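Local coordinates for cell surface protein (Putative S-layer protein) (Clostridioides difficile R20291, PDB 5NJL) that shows cell adhesion in vitro and, as an extended three-domain cell-wall protein, probably serves the bacterium as an adhesin, at residues 78-83 and 201-206; 27-32 and 88-93; 40-45 and 73-78; 99-104 and 157-162. All coordinates share one frame; numbering follows the deposited sequence.

Contact 1 of 4, residues 78-83 and 201-206; sequences TDKGHI and IDDVQL. With SO4 (sulfate ion), chain F; SO4 (sulfate ion), chain C.
Thr78 and Gln205 stand side by side and point the same way, Thr78 OG1 lying 3.9 Å from Gln205 CG, while the methyl CG2 of Thr78 leans on Asp203. On the other face of the sheet Asp79 pairs with Val204, their backbones doubly hydrogen-bonded, and Asp79 CB rests 3.9 Å from Leu206 CD1. With CG anti to the backbone N (chi1 178°), the Asp79 carboxylate reaches the following turn. There OD1 accepts from Gly81 N at 2.9 Å, from above the carboxylate plane, closing an Asx turn; His82 ND1 reaches the same Asp79 OD1 at 2.7 Å on the syn side, from the opposite face, in the imidazole plane. Gly81 suits its place because a side chain would collide with Ile201 O and with the carbonyl of Lys80; Ile201 CG2 lies 3.6 Å from the bare Gly81 CA. Ile201 and Ile83 cross at about a right angle, Ile201 CD1 meeting Ile83 CG2 at 3.8 Å. A water links Lys80 NZ to Asp203 OD1. His82 NE2 also donates, at 2.7 Å to O1 of a sulfate probably from the crystallisation liquor, so both ring nitrogens donate, consistent with an imidazolium between two anions, whose rotation the carboxylate fixes.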
loop_
_atom_site.group_PDB
_atom_site.type_symbol
_atom_site.label_atom_id
_atom_site.label_comp_id
_atom_site.label_asym_id
_atom_site.label_seq_id
_atom_site.Cartn_x
_atom_site.Cartn_y
_atom_site.Cartn_z
ATOM N N THR A 78 -5.891 0.456 5.567
ATOM C CA THR A 78 -5.050 -0.584 4.984
ATOM C C THR A 78 -5.889 -1.457 4.023
ATOM O O THR A 78 -6.954 -1.935 4.389
ATOM C CB THR A 78 -4.420 -1.430 6.091
ATOM O OG1 THR A 78 -3.683 -0.584 6.982
ATOM C CG2 THR A 78 -3.466 -2.478 5.519
ATOM N N ASP A 79 -5.419 -1.601 2.787
ATOM C CA ASP A 79 -5.889 -2.619 1.840
ATOM C C ASP A 79 -5.290 -3.947 2.278
ATOM O O ASP A 79 -4.061 -4.098 2.335
ATOM C CB ASP A 79 -5.463 -2.176 0.425
ATOM C CG ASP A 79 -5.832 -3.146 -0.674
ATOM O OD1 ASP A 79 -6.450 -4.212 -0.445
ATOM O OD2 ASP A 79 -5.509 -2.811 -1.828
ATOM N N LYS A 80 -6.126 -4.917 2.640
ATOM C CA LYS A 80 -5.627 -6.219 3.061
ATOM C C LYS A 80 -5.089 -7.084 1.887
ATOM O O LYS A 80 -4.631 -8.200 2.120
ATOM C CB LYS A 80 -6.685 -7.015 3.822
ATOM C CG LYS A 80 -7.117 -6.402 5.154
ATOM C CD LYS A 80 -8.355 -7.086 5.743
ATOM C CE LYS A 80 -8.091 -8.402 6.450
ATOM N NZ LYS A 80 -7.037 -8.253 7.475
ATOM N N GLY A 81 -5.174 -6.571 0.660
ATOM C CA GLY A 81 -4.617 -7.226 -0.520
ATOM C C GLY A 81 -5.736 -7.845 -1.314
ATOM O O GLY A 81 -6.382 -8.780 -0.838
ATOM N N HIS A 82 -5.978 -7.306 -2.502
ATOM C CA HIS A 82 -7.001 -7.830 -3.385
ATOM C C HIS A 82 -6.633 -7.692 -4.850
ATOM O O HIS A 82 -5.777 -6.884 -5.221
ATOM C CB HIS A 82 -8.347 -7.146 -3.098
ATOM C CG HIS A 82 -8.395 -5.702 -3.467
ATOM N ND1 HIS A 82 -7.746 -4.721 -2.748
ATOM C CD2 HIS A 82 -9.029 -5.069 -4.481
ATOM C CE1 HIS A 82 -7.979 -3.546 -3.316
ATOM N NE2 HIS A 82 -8.746 -3.731 -4.367
ATOM N N ILE A 83 -7.278 -8.488 -5.683
ATOM C CA ILE A 83 -7.090 -8.409 -7.130
ATOM C C ILE A 83 -8.330 -8.982 -7.770
ATOM O O ILE A 83 -9.012 -9.792 -7.159
ATOM C CB ILE A 83 -5.816 -9.201 -7.550
ATOM C CG1 ILE A 83 -5.201 -8.650 -8.842
ATOM C CG2 ILE A 83 -6.088 -10.694 -7.668
ATOM C CD1 ILE A 83 -3.844 -9.268 -9.167
ATOM N N ILE A 201 -2.174 -12.034 -0.945
ATOM C CA ILE A 201 -1.702 -10.751 -1.451
ATOM C C ILE A 201 -1.333 -9.869 -0.242
ATOM O O ILE A 201 -2.061 -9.855 0.756
ATOM C CB ILE A 201 -2.754 -10.047 -2.319
ATOM C CG1 ILE A 201 -3.096 -10.903 -3.561
ATOM C CG2 ILE A 201 -2.267 -8.675 -2.757
ATOM C CD1 ILE A 201 -4.387 -10.519 -4.232
ATOM N N ASP A 202 -0.202 -9.160 -0.327
ATOM C CA ASP A 202 0.289 -8.387 0.813
ATOM C C ASP A 202 -0.598 -7.167 1.061
ATOM O O ASP A 202 -1.132 -6.556 0.099
ATOM C CB ASP A 202 1.716 -7.871 0.581
ATOM C CG ASP A 202 2.776 -8.993 0.544
ATOM O OD1 ASP A 202 2.505 -10.152 0.940
ATOM O OD2 ASP A 202 3.905 -8.676 0.126
ATOM N N ASP A 203 -0.679 -6.780 2.339
ATOM C CA ASP A 203 -1.268 -5.491 2.738
ATOM C C ASP A 203 -0.629 -4.342 1.979
ATOM O O ASP A 203 0.538 -4.416 1.615
ATOM C CB ASP A 203 -1.023 -5.185 4.208
ATOM C CG ASP A 203 -1.836 -6.012 5.131
ATOM O OD1 ASP A 203 -2.685 -6.827 4.696
ATOM O OD2 ASP A 203 -1.617 -5.841 6.350
ATOM N N VAL A 204 -1.403 -3.291 1.750
ATOM C CA VAL A 204 -0.911 -2.015 1.240
ATOM C C VAL A 204 -1.524 -0.939 2.156
ATOM O O VAL A 204 -2.732 -0.777 2.185
ATOM C CB VAL A 204 -1.354 -1.738 -0.216
ATOM C CG1 VAL A 204 -0.739 -0.434 -0.714
ATOM C CG2 VAL A 204 -1.016 -2.906 -1.158
ATOM N N GLN A 205 -0.697 -0.250 2.928
ATOM C CA GLN A 205 -1.157 0.910 3.695
ATOM C C GLN A 205 -1.462 2.055 2.758
ATOM O O GLN A 205 -0.620 2.477 1.988
ATOM C CB GLN A 205 -0.120 1.303 4.723
ATOM C CG GLN A 205 -0.043 0.306 5.872
ATOM C CD GLN A 205 1.380 -0.110 6.182
ATOM O OE1 GLN A 205 2.070 0.529 6.985
ATOM N NE2 GLN A 205 1.836 -1.187 5.531
ATOM N N LEU A 206 -2.701 2.513 2.778
ATOM C CA LEU A 206 -3.147 3.526 1.849
ATOM C C LEU A 206 -3.142 4.931 2.435
ATOM O O LEU A 206 -2.896 5.893 1.710
ATOM C CB LEU A 206 -4.547 3.197 1.361
ATOM C CG LEU A 206 -4.649 1.928 0.502
ATOM C CD1 LEU A 206 -6.117 1.660 0.212
ATOM C CD2 LEU A 206 -3.850 2.089 -0.790
HETATM S S SO4 F . 1.057 -9.203 4.677
HETATM O O1 SO4 F . 0.053 -10.095 4.028
HETATM O O2 SO4 F . 0.949 -9.334 6.152
HETATM O O3 SO4 F . 0.850 -7.794 4.281
HETATM O O4 SO4 F . 2.421 -9.608 4.253
HETATM S S SO4 C . -9.514 -1.115 -6.691
HETATM O O1 SO4 C . -10.246 -2.253 -6.103
HETATM O O2 SO4 C . -10.216 0.151 -6.372
HETATM O O3 SO4 C . -9.453 -1.283 -8.164
HETATM O O4 SO4 C . -8.141 -1.099 -6.120
HETATM O O HOH W 1 -4.280 -8.015 6.440
#

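Contact 2 of 4, residues 27-32 and 88-93; sequences QKYTGG and NEVVAE
Thr30 holds its hydroxyl between its own backbone N and carbonyl carbon (chi1 58°), and this rotation sets OG1 2.8 Å from Val90 N, whose hydrogen it accepts. Thr30 N gives its hydrogen to Val90 O at 2.8 Å, in the carbonyl plane, and Gly31 N adds a weak bond to the same oxygen. A threonine suits the place because its side chain takes the acceptor role that a neighbouring strand's carbonyl would usually fill. Tyr29, with its ring beside its backbone N (chi1 -64°), turns one face to Ala92: the methyl CB sits 3.8 Å from the ring centroid in a CH-pi contact, while Val90 O lies at the ring edge. The small alanine allows this close approach, and Tyr29 OH is held by Gly81 O. Gly31 suits its place because a side chain would strike Glu89 OE1; its carbonyl O lies 3.5 Å from Val91 CG1. A water donates to Gly31 O and to Glu93 OE2 and accepts from Ala92 N; Glu93 OE1 is bonded to Ser33. The arrangement is that of a loop docked on the edge of a beta-hairpin: Val90 turns its polar backbone to 27-32, whereas Val91 pairs with Ile83 of the partner strand.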
loop_
_atom_site.group_PDB
_atom_site.type_symbol
_atom_site.label_atom_id
_atom_site.label_comp_id
_atom_site.label_asym_id
_atom_site.label_seq_id
_atom_site.Cartn_x
_atom_site.Cartn_y
_atom_site.Cartn_z
ATOM N N GLN A 27 -16.936 -2.997 1.440
ATOM C CA GLN A 27 -16.389 -3.757 0.323
ATOM C C GLN A 27 -15.873 -5.089 0.837
ATOM O O GLN A 27 -15.063 -5.134 1.747
ATOM C CB GLN A 27 -15.285 -2.991 -0.402
ATOM C CG GLN A 27 -15.783 -1.780 -1.148
ATOM C CD GLN A 27 -14.682 -1.107 -1.914
ATOM O OE1 GLN A 27 -13.798 -1.774 -2.480
ATOM N NE2 GLN A 27 -14.717 0.225 -1.947
ATOM N N LYS A 28 -16.337 -6.159 0.208
ATOM C CA LYS A 28 -15.974 -7.521 0.564
ATOM C C LYS A 28 -15.361 -8.250 -0.653
ATOM O O LYS A 28 -15.692 -7.967 -1.805
ATOM C CB LYS A 28 -17.233 -8.293 0.996
ATOM C CG LYS A 28 -18.031 -7.702 2.167
ATOM C CD LYS A 28 -19.441 -8.292 2.177
ATOM C CE LYS A 28 -20.142 -8.081 3.507
ATOM N NZ LYS A 28 -20.334 -6.628 3.799
ATOM N N TYR A 29 -14.561 -9.258 -0.375
ATOM C CA TYR A 29 -14.111 -10.166 -1.420
ATOM C C TYR A 29 -15.344 -10.884 -2.013
ATOM O O TYR A 29 -16.299 -11.185 -1.286
ATOM C CB TYR A 29 -13.108 -11.168 -0.852
ATOM C CG TYR A 29 -11.823 -10.545 -0.350
ATOM C CD1 TYR A 29 -10.803 -10.196 -1.246
ATOM C CD2 TYR A 29 -11.600 -10.346 1.021
ATOM C CE1 TYR A 29 -9.621 -9.621 -0.796
ATOM C CE2 TYR A 29 -10.417 -9.758 1.487
ATOM C CZ TYR A 29 -9.430 -9.394 0.584
ATOM O OH TYR A 29 -8.247 -8.847 1.013
ATOM N N THR A 30 -15.341 -11.091 -3.328
ATOM C CA THR A 30 -16.467 -11.718 -4.021
ATOM C C THR A 30 -16.088 -13.087 -4.565
ATOM O O THR A 30 -16.832 -13.649 -5.356
ATOM C CB THR A 30 -17.005 -10.831 -5.157
ATOM O OG1 THR A 30 -15.947 -10.545 -6.089
ATOM C CG2 THR A 30 -17.584 -9.530 -4.599
ATOM N N GLY A 31 -14.943 -13.622 -4.133
ATOM C CA GLY A 31 -14.553 -14.984 -4.487
ATOM C C GLY A 31 -13.314 -15.443 -3.744
ATOM O O GLY A 31 -12.732 -14.693 -2.943
ATOM N N GLY A 32 -12.915 -16.688 -4.016
ATOM C CA GLY A 32 -11.801 -17.319 -3.360
ATOM C C GLY A 32 -12.006 -17.577 -1.877
ATOM O O GLY A 32 -13.133 -17.512 -1.376
ATOM N N ASN A 88 -13.579 -12.631 -12.881
ATOM C CA ASN A 88 -14.102 -11.304 -12.550
ATOM C C ASN A 88 -14.591 -11.190 -11.092
ATOM O O ASN A 88 -15.532 -10.463 -10.814
ATOM C CB ASN A 88 -15.197 -10.879 -13.573
ATOM C CG ASN A 88 -15.406 -9.367 -13.661
ATOM O OD1 ASN A 88 -14.530 -8.580 -13.313
ATOM N ND2 ASN A 88 -16.587 -8.948 -14.156
ATOM N N GLU A 89 -13.928 -11.911 -10.189
ATOM C CA GLU A 89 -14.187 -11.877 -8.747
ATOM C C GLU A 89 -13.038 -11.163 -8.095
ATOM O O GLU A 89 -11.896 -11.308 -8.524
ATOM C CB GLU A 89 -14.232 -13.273 -8.167
ATOM C CG GLU A 89 -15.390 -14.093 -8.683
ATOM C CD GLU A 89 -15.336 -15.584 -8.352
ATOM O OE1 GLU A 89 -14.277 -16.208 -8.024
ATOM O OE2 GLU A 89 -16.412 -16.173 -8.501
ATOM N N VAL A 90 -13.340 -10.419 -7.039
ATOM C CA VAL A 90 -12.327 -9.777 -6.221
ATOM C C VAL A 90 -11.874 -10.765 -5.146
ATOM O O VAL A 90 -12.659 -11.151 -4.266
ATOM C CB VAL A 90 -12.855 -8.458 -5.629
ATOM C CG1 VAL A 90 -11.792 -7.793 -4.757
ATOM C CG2 VAL A 90 -13.308 -7.522 -6.744
ATOM N N VAL A 91 -10.593 -11.138 -5.191
ATOM C CA VAL A 91 -10.049 -12.180 -4.334
ATOM C C VAL A 91 -8.826 -11.718 -3.541
ATOM O O VAL A 91 -8.200 -10.711 -3.875
ATOM C CB VAL A 91 -9.724 -13.457 -5.138
ATOM C CG1 VAL A 91 -10.974 -13.931 -5.875
ATOM C CG2 VAL A 91 -8.590 -13.229 -6.124
ATOM N N ALA A 92 -8.517 -12.480 -2.497
ATOM C CA ALA A 92 -7.483 -12.149 -1.515
ATOM C C ALA A 92 -6.123 -12.768 -1.811
ATOM O O ALA A 92 -5.107 -12.395 -1.208
ATOM C CB ALA A 92 -7.934 -12.627 -0.136
ATOM N N GLU A 93 -6.116 -13.729 -2.719
ATOM C CA GLU A 93 -4.916 -14.498 -3.022
ATOM C C GLU A 93 -4.752 -14.590 -4.550
ATOM O O GLU A 93 -5.732 -14.490 -5.318
ATOM C CB GLU A 93 -4.947 -15.867 -2.317
ATOM C CG GLU A 93 -6.114 -16.754 -2.685
ATOM C CD GLU A 93 -7.438 -16.330 -2.032
ATOM O OE1 GLU A 93 -7.451 -16.204 -0.782
ATOM O OE2 GLU A 93 -8.432 -16.111 -2.770
HETATM O O HOH W 2 -10.356 -14.629 -1.576
#

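Contact 3 of 4, residues 40-45 and 73-78; sequences YEIKVG and LIVTIT
Ile42 and Ile77 lie side by side and point the same way, Ile42 CD1 touching Ile77 CG2 at 4.1 Å, and Ile42 CG2 reaches diagonally to Val75 CG1 at 3.9 Å. Further along, Val44 CG1, anti to its backbone N (chi1 -176°), crosses obliquely to Leu73 and meets its CG at 3.7 Å. Branched aliphatic residues suit this face, both for extended backbone and for close packing. On the other face Lys43 CB passes 3.4 Å from Thr76 OG1, and a water bonds to Thr76 OG1 and Thr78 OG1, each 2.8 Å from the water O, while donating to Glu41 O. Gly45 is buried opposite Ile74, whose CB lies 3.6 Å from Gly45 O. Behind these side chains, three hydrogen-bonded pairs fix the two antiparallel strands: Glu41 with Thr78, Lys43 with Thr76, and Gly45 with Ile74, where Ile74 N reaches Gly45 O at 2.7 Å. Further out, helix 14-25 packs on Ile42 and Ile77, and helix 57-65 on Val44, Leu73 and Val75. The chemistry is thus two-sided: an aliphatic face buried beneath helices, and a face on which hydroxyls, water and a long Lys43-Glu41 ion pair gather toward the Glu41 end.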
loop_
_atom_site.group_PDB
_atom_site.type_symbol
_atom_site.label_atom_id
_atom_site.label_comp_id
_atom_site.label_asym_id
_atom_site.label_seq_id
_atom_site.Cartn_x
_atom_site.Cartn_y
_atom_site.Cartn_z
ATOM N N TYR A 40 -10.856 -4.130 3.395
ATOM C CA TYR A 40 -10.146 -3.067 4.109
ATOM C C TYR A 40 -10.112 -3.257 5.607
ATOM O O TYR A 40 -11.043 -3.844 6.223
ATOM C CB TYR A 40 -10.728 -1.697 3.720
ATOM C CG TYR A 40 -10.514 -1.387 2.266
ATOM C CD1 TYR A 40 -9.314 -0.792 1.821
ATOM C CD2 TYR A 40 -11.465 -1.731 1.305
ATOM C CE1 TYR A 40 -9.095 -0.545 0.477
ATOM C CE2 TYR A 40 -11.250 -1.493 -0.036
ATOM C CZ TYR A 40 -10.061 -0.890 -0.440
ATOM O OH TYR A 40 -9.846 -0.656 -1.768
ATOM N N GLU A 41 -8.986 -2.822 6.192
ATOM C CA GLU A 41 -8.777 -2.850 7.612
ATOM C C GLU A 41 -8.639 -1.399 8.048
ATOM O O GLU A 41 -7.721 -0.691 7.604
ATOM C CB GLU A 41 -7.522 -3.630 8.013
ATOM C CG GLU A 41 -7.339 -3.771 9.517
ATOM C CD GLU A 41 -6.170 -4.662 9.891
ATOM O OE1 GLU A 41 -6.241 -5.873 9.660
ATOM O OE2 GLU A 41 -5.175 -4.161 10.424
ATOM N N ILE A 42 -9.556 -0.973 8.914
ATOM C CA ILE A 42 -9.571 0.412 9.396
ATOM C C ILE A 42 -9.195 0.379 10.855
ATOM O O ILE A 42 -9.736 -0.427 11.637
ATOM C CB ILE A 42 -10.960 1.060 9.244
ATOM C CG1 ILE A 42 -11.507 0.866 7.839
ATOM C CG2 ILE A 42 -10.911 2.544 9.625
ATOM C CD1 ILE A 42 -10.662 1.435 6.729
ATOM N N LYS A 43 -8.248 1.235 11.233
ATOM C CA LYS A 43 -7.862 1.350 12.609
ATOM C C LYS A 43 -8.030 2.813 13.047
ATOM O O LYS A 43 -7.915 3.732 12.240
ATOM C CB LYS A 43 -6.421 0.909 12.836
ATOM C CG LYS A 43 -6.111 -0.547 12.573
ATOM C CD LYS A 43 -4.672 -0.816 12.990
ATOM C CE LYS A 43 -4.205 -2.178 12.522
ATOM N NZ LYS A 43 -2.962 -2.563 13.245
ATOM N N VAL A 44 -8.387 2.987 14.301
ATOM C CA VAL A 44 -8.666 4.326 14.878
ATOM C C VAL A 44 -8.064 4.355 16.267
ATOM O O VAL A 44 -8.155 3.377 17.008
ATOM C CB VAL A 44 -10.183 4.616 14.980
ATOM C CG1 VAL A 44 -10.434 6.037 15.476
ATOM C CG2 VAL A 44 -10.846 4.440 13.633
ATOM N N GLY A 45 -7.428 5.473 16.615
ATOM C CA GLY A 45 -6.938 5.682 17.979
ATOM C C GLY A 45 -6.485 7.121 18.188
ATOM O O GLY A 45 -6.411 7.906 17.231
ATOM N N LEU A 73 -7.678 12.523 16.550
ATOM C CA LEU A 73 -7.924 11.096 16.342
ATOM C C LEU A 73 -7.137 10.725 15.084
ATOM O O LEU A 73 -7.088 11.524 14.145
ATOM C CB LEU A 73 -9.423 10.912 16.089
ATOM C CG LEU A 73 -10.183 9.639 16.389
ATOM C CD1 LEU A 73 -9.930 9.179 17.822
ATOM C CD2 LEU A 73 -11.671 9.884 16.140
ATOM N N ILE A 74 -6.528 9.542 15.068
ATOM C CA ILE A 74 -5.791 9.054 13.901
ATOM C C ILE A 74 -6.591 7.903 13.296
ATOM O O ILE A 74 -7.028 7.037 14.033
ATOM C CB ILE A 74 -4.388 8.528 14.303
ATOM C CG1 ILE A 74 -3.569 9.608 15.032
ATOM C CG2 ILE A 74 -3.613 8.035 13.081
ATOM C CD1 ILE A 74 -3.152 10.765 14.151
ATOM N N VAL A 75 -6.805 7.932 11.982
ATOM C CA VAL A 75 -7.466 6.834 11.258
ATOM C C VAL A 75 -6.468 6.289 10.225
ATOM O O VAL A 75 -5.959 7.069 9.410
ATOM C CB VAL A 75 -8.738 7.320 10.528
ATOM C CG1 VAL A 75 -9.406 6.191 9.758
ATOM C CG2 VAL A 75 -9.720 7.965 11.507
ATOM N N THR A 76 -6.188 4.980 10.259
ATOM C CA THR A 76 -5.393 4.343 9.183
ATOM C C THR A 76 -6.243 3.414 8.331
ATOM O O THR A 76 -7.142 2.752 8.839
ATOM C CB THR A 76 -4.154 3.615 9.721
ATOM O OG1 THR A 76 -4.526 2.453 10.464
ATOM C CG2 THR A 76 -3.342 4.551 10.620
ATOM N N ILE A 77 -6.015 3.466 7.029
ATOM C CA ILE A 77 -6.740 2.676 6.039
ATOM C C ILE A 77 -5.698 1.757 5.390
ATOM O O ILE A 77 -4.728 2.243 4.774
ATOM C CB ILE A 77 -7.380 3.586 4.995
ATOM C CG1 ILE A 77 -8.324 4.607 5.675
ATOM C CG2 ILE A 77 -8.090 2.785 3.898
ATOM C CD1 ILE A 77 -9.016 5.527 4.694
ATOM N N THR A 78 -5.891 0.456 5.567
ATOM C CA THR A 78 -5.050 -0.584 4.984
ATOM C C THR A 78 -5.889 -1.457 4.023
ATOM O O THR A 78 -6.954 -1.935 4.389
ATOM C CB THR A 78 -4.420 -1.430 6.091
ATOM O OG1 THR A 78 -3.683 -0.584 6.982
ATOM C CG2 THR A 78 -3.466 -2.478 5.519
HETATM O O HOH W 3 -5.474 0.309 8.957
#

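Contact 4 of 4, residues 99-104 and 157-162; sequences ENSADL and IGIGDE. With SO4 (sulfate ion), chain L; SO4 (sulfate ion), chain U.
A capped helix start rests here on a type II beta turn, and Ile159 of that turn fits against the residues leading into the helix and its first turn. Its CG2 lies 3.6 Å from Glu99 O, its CD1 reaches Ser101 N at 3.9 Å, and its CG1 meets Leu104 CD1 at 3.8 Å, the two side chains crossing at about a right angle. The other methyl of Leu104, CD2, lies over the turn backbone, 4.0 Å from Gly158 C. Between the segments the packing is apolar; polar bonds shape each partner from within. Asn100 is the N-cap: with CG between its backbone N and carbonyl carbon (chi1 50°), OD1 accepts from Asp103 N at 3.0 Å, nearly along the C=O axis. Asp103 OD2 answers by taking Glu99 N through its anti lone pair. Asp161 OD2 likewise holds Gly158 N at 2.9 Å, while Gly160, with its positive phi, suits the third position of the turn. Two sulfates, probably from the crystallisation liquor, sit at the helix start: one takes a hydrogen bond from the side-chain Asn100 ND2, the other has O4 2.9 Å from Ser101 N, a backbone N-H that would attract an anion. Ser101 OG bonds to Asp137. The contact thereby seats the start of helix 101-115 at the end of edge strand 152-158, with Leu104 and Ile157 both packing on Leu139 of the adjoining strand 138-145.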
loop_
_atom_site.group_PDB
_atom_site.type_symbol
_atom_site.label_atom_id
_atom_site.label_comp_id
_atom_site.label_asym_id
_atom_site.label_seq_id
_atom_site.Cartn_x
_atom_site.Cartn_y
_atom_site.Cartn_z
ATOM N N GLU A 99 8.159 -9.025 -11.358
ATOM C CA GLU A 99 8.075 -7.573 -11.142
ATOM C C GLU A 99 9.181 -6.810 -11.829
ATOM O O GLU A 99 9.031 -5.629 -12.088
ATOM C CB GLU A 99 8.059 -7.269 -9.640
ATOM C CG GLU A 99 6.765 -7.758 -9.005
ATOM C CD GLU A 99 6.637 -7.467 -7.521
ATOM O OE1 GLU A 99 7.666 -7.403 -6.811
ATOM O OE2 GLU A 99 5.485 -7.318 -7.062
ATOM N N ASN A 100 10.278 -7.485 -12.163
ATOM C CA ASN A 100 11.411 -6.814 -12.779
ATOM C C ASN A 100 12.289 -7.804 -13.550
ATOM O O ASN A 100 12.082 -9.019 -13.487
ATOM C CB ASN A 100 12.231 -6.111 -11.681
ATOM C CG ASN A 100 12.560 -7.024 -10.539
ATOM O OD1 ASN A 100 13.041 -8.135 -10.739
ATOM N ND2 ASN A 100 12.286 -6.578 -9.331
ATOM N N SER A 101 13.271 -7.264 -14.253
ATOM C CA SER A 101 14.223 -8.047 -15.035
ATOM C C SER A 101 14.919 -9.133 -14.238
ATOM O O SER A 101 15.072 -10.257 -14.743
ATOM C CB SER A 101 15.240 -7.117 -15.704
ATOM O OG SER A 101 14.565 -6.243 -16.621
ATOM N N ALA A 102 15.279 -8.844 -12.986
ATOM C CA ALA A 102 15.936 -9.827 -12.103
ATOM C C ALA A 102 15.073 -11.054 -11.781
ATOM O O ALA A 102 15.594 -12.161 -11.644
ATOM C CB ALA A 102 16.406 -9.167 -10.803
ATOM N N ASP A 103 13.770 -10.858 -11.632
ATOM C CA ASP A 103 12.846 -11.960 -11.436
ATOM C C ASP A 103 12.808 -12.907 -12.658
ATOM O O ASP A 103 12.746 -14.125 -12.497
ATOM C CB ASP A 103 11.416 -11.442 -11.200
ATOM C CG ASP A 103 11.219 -10.777 -9.836
ATOM O OD1 ASP A 103 12.046 -10.980 -8.919
ATOM O OD2 ASP A 103 10.188 -10.079 -9.686
ATOM N N LEU A 104 12.819 -12.346 -13.859
ATOM C CA LEU A 104 12.830 -13.163 -15.085
ATOM C C LEU A 104 14.151 -13.937 -15.207
ATOM O O LEU A 104 14.163 -15.123 -15.507
ATOM C CB LEU A 104 12.613 -12.323 -16.322
ATOM C CG LEU A 104 11.270 -11.604 -16.389
ATOM C CD1 LEU A 104 11.283 -10.629 -17.537
ATOM C CD2 LEU A 104 10.110 -12.562 -16.532
ATOM N N ILE A 157 7.434 -15.106 -21.679
ATOM C CA ILE A 157 6.939 -14.653 -20.373
ATOM C C ILE A 157 7.609 -13.299 -20.117
ATOM O O ILE A 157 8.825 -13.149 -20.311
ATOM C CB ILE A 157 7.294 -15.661 -19.256
ATOM C CG1 ILE A 157 6.747 -17.076 -19.541
ATOM C CG2 ILE A 157 6.802 -15.186 -17.894
ATOM C CD1 ILE A 157 5.247 -17.204 -19.505
ATOM N N GLY A 158 6.819 -12.311 -19.699
ATOM C CA GLY A 158 7.330 -10.963 -19.459
ATOM C C GLY A 158 7.071 -10.416 -18.065
ATOM O O GLY A 158 6.419 -11.040 -17.231
ATOM N N ILE A 159 7.572 -9.211 -17.844
ATOM C CA ILE A 159 7.335 -8.498 -16.603
ATOM C C ILE A 159 5.832 -8.292 -16.513
ATOM O O ILE A 159 5.175 -7.942 -17.501
ATOM C CB ILE A 159 8.090 -7.148 -16.554
ATOM C CG1 ILE A 159 9.610 -7.396 -16.515
ATOM C CG2 ILE A 159 7.685 -6.355 -15.303
ATOM C CD1 ILE A 159 10.460 -6.173 -16.763
ATOM N N GLY A 160 5.281 -8.580 -15.349
ATOM C CA GLY A 160 3.865 -8.412 -15.101
ATOM C C GLY A 160 3.070 -9.674 -15.288
ATOM O O GLY A 160 1.922 -9.722 -14.899
ATOM N N ASP A 161 3.668 -10.718 -15.871
ATOM C CA ASP A 161 3.002 -12.017 -15.965
ATOM C C ASP A 161 3.084 -12.791 -14.672
ATOM O O ASP A 161 4.013 -12.611 -13.870
ATOM C CB ASP A 161 3.596 -12.841 -17.134
ATOM C CG ASP A 161 3.213 -12.283 -18.502
ATOM O OD1 ASP A 161 2.135 -11.633 -18.631
ATOM O OD2 ASP A 161 3.963 -12.505 -19.477
ATOM N N GLU A 162 2.099 -13.657 -14.450
ATOM C CA GLU A 162 2.093 -14.562 -13.301
ATOM C C GLU A 162 3.199 -15.603 -13.434
ATOM O O GLU A 162 3.492 -16.075 -14.554
ATOM C CB GLU A 162 0.722 -15.244 -13.152
ATOM C CG GLU A 162 -0.390 -14.226 -12.846
ATOM C CD GLU A 162 -1.805 -14.816 -12.795
ATOM O OE1 GLU A 162 -2.020 -15.976 -13.201
ATOM O OE2 GLU A 162 -2.718 -14.087 -12.343
HETATM S S SO4 L . 11.258 -3.223 -8.770
HETATM O O1 SO4 L . 11.829 -3.124 -7.403
HETATM O O2 SO4 L . 10.423 -4.442 -8.878
HETATM O O3 SO4 L . 12.356 -3.245 -9.772
HETATM O O4 SO4 L . 10.396 -2.046 -9.020
HETATM S S SO4 U . 13.950 -3.313 -13.506
HETATM O O1 SO4 U . 14.362 -3.754 -12.148
HETATM O O2 SO4 U . 13.169 -2.062 -13.358
HETATM O O3 SO4 U . 15.184 -3.052 -14.293
HETATM O O4 SO4 U . 13.091 -4.320 -14.220
#

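Contacts 1 and 3 share Thr78 and lie in one sheet, where strand 72-79 has 204-212 and 40-45 as its neighbours; their centres are 13 Å apart, and Leu206 CD1 packs on Tyr40 CE1. Contact 2 adjoins contact 1 through probable hydrogen bonds from Tyr29 OH to Gly81 O (2.6 Å) and from Val91 N to Ile83 O (2.9 Å). The sulfate bound by His82 lies about 5 Å from the Tyr40 side chain and about 6 Å from that of Val90, so contacts 2 and 3 come near this sulfate, probably from the crystallisation liquor, without binding it. Contact 4 stands apart, its centre 21 Å from that of contact 1, nested in the chain loop that contact 1 closes.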